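Local structure of fibronectin type III domain-containing protein 5 (Homo sapiens, 4LSD) at residues A[70-75]-A[89-94]; A[4-9]-A[81-86]. The protein acts, through this dimer-forming fibronectin type III domain, as the muscle hormone irisin, which probably promotes browning of white fat after exercise. All blocks are in the same frame, centred on the assembly; numbering follows the deposited sequence.

Contact 1. Residues A[70-75]-A[89-94]; sequences YIVHVQ and VLFKTP
Y70 and F91 meet through contrasting first torsions: CG of F91 lies between its backbone N and carbonyl carbon (chi1 63°), whereas CG of Y70 is anti to its carbonyl carbon (chi1 -74°). The F91 ring thereby comes under the CB of Y70, which sits over one ring face near the rim, 3.6 Å from F91 CZ, in a CH-pi contact. The two rings are near parallel but slid apart and barely overlapping, with centroids 5.7 Å apart. At the edge of the F91 ring, in its plane, V72 CG2 approaches CE2 to 3.9 Å. These residues belong to the antiparallel hairpin of strands 69-78 and 89-92, at one margin of the four-stranded sheet of the fibronectin type III sandwich. Two hydrogen-bonded pairs join it, Y70 with F91 and V72 with V89; Y70 N reaches F91 O at 2.7 Å, and V89 N meets V72 O almost straight at 3.0 Å. Between them, I71 and L90 form a non-hydrogen-bonded pair on the other face, touching loosely from I71 CG1 to L90 CD2 at 4.3 Å. The inward face carries F91 and V72 against L61 of the second sheet, while Y70 OH bonds to the backbone N of E65.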
loop_
_atom_site.group_PDB
_atom_site.type_symbol
_atom_site.label_atom_id
_atom_site.label_comp_id
_atom_site.label_asym_id
_atom_site.label_seq_id
_atom_site.Cartn_x
_atom_site.Cartn_y
_atom_site.Cartn_z
ATOM N N TYR A 70 -1.839 1.974 16.267
ATOM C CA TYR A 70 -1.767 1.045 15.147
ATOM C C TYR A 70 -0.862 -0.138 15.417
ATOM O O TYR A 70 -0.001 -0.098 16.289
ATOM C CB TYR A 70 -1.245 1.763 13.910
ATOM C CG TYR A 70 -2.238 2.694 13.264
ATOM C CD1 TYR A 70 -3.084 2.242 12.253
ATOM C CD2 TYR A 70 -2.334 4.026 13.656
ATOM C CE1 TYR A 70 -3.996 3.091 11.645
ATOM C CE2 TYR A 70 -3.246 4.885 13.058
ATOM C CZ TYR A 70 -4.070 4.410 12.054
ATOM O OH TYR A 70 -4.963 5.259 11.454
ATOM N N ILE A 71 -1.065 -1.195 14.649
ATOM C CA ILE A 71 -0.256 -2.385 14.763
ATOM C C ILE A 71 0.135 -2.742 13.345
ATOM O O ILE A 71 -0.713 -2.935 12.479
ATOM C CB ILE A 71 -1.023 -3.541 15.389
ATOM C CG1 ILE A 71 -1.596 -3.104 16.735
ATOM C CG2 ILE A 71 -0.086 -4.728 15.585
ATOM C CD1 ILE A 71 -2.374 -4.184 17.430
ATOM N N VAL A 72 1.439 -2.810 13.125
ATOM C CA VAL A 72 2.002 -3.096 11.821
ATOM C C VAL A 72 2.876 -4.329 11.894
ATOM O O VAL A 72 3.621 -4.501 12.853
ATOM C CB VAL A 72 2.866 -1.899 11.356
ATOM C CG1 VAL A 72 3.928 -2.345 10.355
ATOM C CG2 VAL A 72 1.979 -0.824 10.757
ATOM N N HIS A 73 2.789 -5.189 10.886
ATOM C CA HIS A 73 3.637 -6.378 10.836
ATOM C C HIS A 73 4.346 -6.343 9.499
ATOM O O HIS A 73 3.747 -6.006 8.481
ATOM C CB HIS A 73 2.832 -7.679 10.914
ATOM C CG HIS A 73 2.216 -7.935 12.253
ATOM N ND1 HIS A 73 2.766 -8.787 13.180
ATOM C CD2 HIS A 73 1.096 -7.424 12.818
ATOM C CE1 HIS A 73 2.011 -8.792 14.269
ATOM N NE2 HIS A 73 0.997 -7.974 14.073
ATOM N N VAL A 74 5.624 -6.691 9.498
ATOM C CA VAL A 74 6.383 -6.700 8.264
ATOM C C VAL A 74 6.760 -8.134 7.946
ATOM O O VAL A 74 6.923 -8.952 8.843
ATOM C CB VAL A 74 7.669 -5.860 8.388
ATOM C CG1 VAL A 74 8.360 -5.762 7.034
ATOM C CG2 VAL A 74 7.340 -4.486 8.916
ATOM N N GLN A 75 6.881 -8.440 6.662
ATOM C CA GLN A 75 7.255 -9.778 6.209
ATOM C C GLN A 75 8.261 -9.595 5.071
ATOM O O GLN A 75 8.207 -8.598 4.357
ATOM C CB GLN A 75 6.028 -10.523 5.692
ATOM C CG GLN A 75 6.364 -11.801 4.956
ATOM C CD GLN A 75 5.153 -12.401 4.287
ATOM O OE1 GLN A 75 4.784 -13.542 4.553
ATOM N NE2 GLN A 75 4.520 -11.630 3.416
ATOM N N VAL A 89 4.842 -4.127 15.562
ATOM C CA VAL A 89 5.344 -2.844 16.008
ATOM C C VAL A 89 4.089 -2.056 16.324
ATOM O O VAL A 89 3.144 -2.033 15.529
ATOM C CB VAL A 89 6.175 -2.116 14.939
ATOM C CG1 VAL A 89 6.253 -0.616 15.268
ATOM C CG2 VAL A 89 7.580 -2.692 14.924
ATOM N N LEU A 90 4.061 -1.450 17.508
ATOM C CA LEU A 90 2.904 -0.687 17.942
ATOM C C LEU A 90 3.238 0.774 18.072
ATOM O O LEU A 90 4.350 1.137 18.436
ATOM C CB LEU A 90 2.396 -1.206 19.284
ATOM C CG LEU A 90 1.923 -2.658 19.266
ATOM C CD1 LEU A 90 3.108 -3.571 19.561
ATOM C CD2 LEU A 90 0.821 -2.856 20.305
ATOM N N PHE A 91 2.279 1.625 17.767
ATOM C CA PHE A 91 2.534 3.035 17.879
ATOM C C PHE A 91 1.233 3.794 17.879
ATOM O O PHE A 91 0.170 3.245 17.599
ATOM C CB PHE A 91 3.468 3.494 16.747
ATOM C CG PHE A 91 2.899 3.328 15.360
ATOM C CD1 PHE A 91 2.263 4.397 14.721
ATOM C CD2 PHE A 91 3.025 2.115 14.678
ATOM C CE1 PHE A 91 1.764 4.264 13.421
ATOM C CE2 PHE A 91 2.528 1.968 13.372
ATOM C CZ PHE A 91 1.896 3.047 12.744
ATOM N N LYS A 92 1.319 5.061 18.229
ATOM C CA LYS A 92 0.144 5.879 18.283
ATOM C C LYS A 92 0.468 7.207 17.648
ATOM O O LYS A 92 1.535 7.785 17.871
ATOM C CB LYS A 92 -0.292 6.066 19.734
ATOM C CG LYS A 92 -1.469 7.001 19.913
ATOM C CD LYS A 92 -1.886 7.068 21.364
ATOM C CE LYS A 92 -2.916 8.157 21.583
ATOM N NZ LYS A 92 -3.315 8.242 23.016
ATOM N N THR A 93 -0.459 7.685 16.840
ATOM C CA THR A 93 -0.264 8.944 16.164
ATOM C C THR A 93 -0.549 10.126 17.087
ATOM O O THR A 93 -1.382 10.047 17.985
ATOM C CB THR A 93 -1.181 9.044 14.938
ATOM O OG1 THR A 93 -2.519 8.740 15.338
ATOM C CG2 THR A 93 -0.730 8.074 13.850
ATOM N N PRO A 94 0.178 11.227 16.884
ATOM C CA PRO A 94 0.070 12.477 17.636
ATOM C C PRO A 94 -1.300 13.077 17.365
ATOM O O PRO A 94 -2.033 12.584 16.518
ATOM C CB PRO A 94 1.176 13.346 17.035
ATOM C CG PRO A 94 2.209 12.365 16.623
ATOM C CD PRO A 94 1.433 11.174 16.111
#

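Contact 2. Residues A[4-9]-A[81-86]; sequences SAPVNV and GQSPAS
A5 and P6 lie along S83, P84 and S86 where the N-terminal segment of the fibronectin type III sandwich, just before strand 9-12, passes the loop that joins strands 69-78 and 89-92. The two loop segments run in roughly similar directions and meet by van der Waals packing and weak C-H contacts.

The tight part is the inner side. S83 reaches across to the start of the N-terminal segment, its CB lying 3.5 Å from S4 C and its OG 3.3 Å from A5 CA. The same hydroxyl is 3.6 Å from P6 CD, so the proline ring edge leans against a polar atom that is already held: S83 OG donates to P84 O and accepts from the backbone N of A76 on strand 69-78. Further along, S86 CB packs against both the P6 carbonyl and V9. It lies 3.4 Å from P6 O and meets V9 CG2, which lies anti to the carbonyl carbon because CG1 is anti to the backbone N (chi1 -172°). P6 and V9 both also pack on V74, and S86 OG bonds to V74 N, which ties the inner side to strand 69-78.

Toward the solvent the contact thins. P84 and A85 are exposed, and the A85 methyl group is directed away from the N-terminal segment, whereas A85 O comes 3.7 Å from A5 CB. The P84 ring brings only its CG near A5 CB, at 4.1 Å. S4 meets the loop through its backbone, its CB pointing away from it, and its backbone N bonds to the E27 carboxylate. Between the two zones stands the carbonyl of P84: its O takes the S83 hydroxyl from 25° outside the carbonyl plane and lies 3.2 Å from A5 CB.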
loop_
_atom_site.group_PDB
_atom_site.type_symbol
_atom_site.label_atom_id
_atom_site.label_comp_id
_atom_site.label_asym_id
_atom_site.label_seq_id
_atom_site.Cartn_x
_atom_site.Cartn_y
_atom_site.Cartn_z
ATOM N N SER A 4 14.229 -15.200 6.667
ATOM C CA SER A 4 13.901 -14.985 8.064
ATOM C C SER A 4 13.080 -13.715 8.202
ATOM O O SER A 4 13.241 -12.763 7.427
ATOM C CB SER A 4 15.181 -14.857 8.895
ATOM O OG SER A 4 16.047 -15.960 8.677
ATOM N N ALA A 5 12.198 -13.706 9.190
ATOM C CA ALA A 5 11.356 -12.555 9.430
ATOM C C ALA A 5 12.237 -11.327 9.526
ATOM O O ALA A 5 13.439 -11.437 9.741
ATOM C CB ALA A 5 10.593 -12.734 10.725
ATOM N N PRO A 6 11.652 -10.141 9.325
ATOM C CA PRO A 6 12.397 -8.883 9.403
ATOM C C PRO A 6 12.723 -8.619 10.868
ATOM O O PRO A 6 11.975 -9.041 11.745
ATOM C CB PRO A 6 11.405 -7.856 8.857
ATOM C CG PRO A 6 10.616 -8.636 7.875
ATOM C CD PRO A 6 10.395 -9.962 8.574
ATOM N N VAL A 7 13.824 -7.923 11.129
ATOM C CA VAL A 7 14.220 -7.606 12.504
ATOM C C VAL A 7 14.374 -6.099 12.638
ATOM O O VAL A 7 14.428 -5.380 11.640
ATOM C CB VAL A 7 15.588 -8.234 12.882
ATOM C CG1 VAL A 7 15.504 -9.740 12.894
ATOM C CG2 VAL A 7 16.650 -7.777 11.889
ATOM N N ASN A 8 14.444 -5.617 13.870
ATOM C CA ASN A 8 14.642 -4.198 14.090
ATOM C C ASN A 8 13.627 -3.329 13.367
ATOM O O ASN A 8 13.984 -2.299 12.787
ATOM C CB ASN A 8 16.041 -3.824 13.618
ATOM C CG ASN A 8 17.126 -4.550 14.390
ATOM O OD1 ASN A 8 18.089 -5.065 13.810
ATOM N ND2 ASN A 8 16.981 -4.583 15.711
ATOM N N VAL A 9 12.368 -3.743 13.388
ATOM C CA VAL A 9 11.338 -2.965 12.734
ATOM C C VAL A 9 11.096 -1.752 13.629
ATOM O O VAL A 9 10.769 -1.892 14.809
ATOM C CB VAL A 9 10.058 -3.791 12.569
ATOM C CG1 VAL A 9 9.059 -3.032 11.723
ATOM C CG2 VAL A 9 10.392 -5.138 11.934
ATOM N N GLY A 81 10.325 -17.904 -1.584
ATOM C CA GLY A 81 9.225 -17.887 -0.641
ATOM C C GLY A 81 9.002 -16.569 0.074
ATOM O O GLY A 81 9.267 -15.491 -0.459
ATOM N N GLN A 82 8.514 -16.679 1.302
ATOM C CA GLN A 82 8.223 -15.531 2.135
ATOM C C GLN A 82 8.553 -15.903 3.577
ATOM O O GLN A 82 8.544 -17.083 3.941
ATOM C CB GLN A 82 6.742 -15.181 2.010
ATOM C CG GLN A 82 5.819 -16.353 2.359
ATOM C CD GLN A 82 4.347 -16.020 2.205
ATOM O OE1 GLN A 82 3.879 -15.728 1.106
ATOM N NE2 GLN A 82 3.608 -16.067 3.307
ATOM N N SER A 83 8.825 -14.895 4.396
ATOM C CA SER A 83 9.168 -15.127 5.791
ATOM C C SER A 83 7.989 -14.960 6.724
ATOM O O SER A 83 6.939 -14.473 6.324
ATOM C CB SER A 83 10.227 -14.128 6.237
ATOM O OG SER A 83 9.603 -12.927 6.645
ATOM N N PRO A 84 8.149 -15.392 7.984
ATOM C CA PRO A 84 7.056 -15.242 8.946
ATOM C C PRO A 84 6.966 -13.771 9.303
ATOM O O PRO A 84 7.866 -13.005 8.979
ATOM C CB PRO A 84 7.491 -16.111 10.139
ATOM C CG PRO A 84 8.942 -16.442 9.878
ATOM C CD PRO A 84 9.048 -16.486 8.389
ATOM N N ALA A 85 5.884 -13.374 9.960
ATOM C CA ALA A 85 5.729 -11.976 10.343
ATOM C C ALA A 85 6.811 -11.565 11.335
ATOM O O ALA A 85 7.244 -12.359 12.165
ATOM C CB ALA A 85 4.364 -11.749 10.965
ATOM N N SER A 86 7.229 -10.311 11.251
ATOM C CA SER A 86 8.216 -9.781 12.167
ATOM C C SER A 86 7.410 -9.631 13.445
ATOM O O SER A 86 6.212 -9.938 13.476
ATOM C CB SER A 86 8.645 -8.386 11.733
ATOM O OG SER A 86 7.531 -7.509 11.848
#

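Strand 69-78 connects the two contacts, whose centres are 15 Å apart: contact 1 uses its start, while the loop of contact 2 comes back beside V74 at its later part. There V74 O and S86 N, 2.8 Å apart, probably form a hydrogen bond, so the loop stays tied to the strand beyond the paired residues of the hairpin. A second junction packs a methyl group on a carbonyl, V89 CG2 lying 3.3 Å from V9 O, where strand 9-12 of the other sheet begins. Neither contact touches the partner subunit. Contact 1 is near the dimerization site, the Y70 side chain being about 7 Å from that of R47; contact 2 lies away from it.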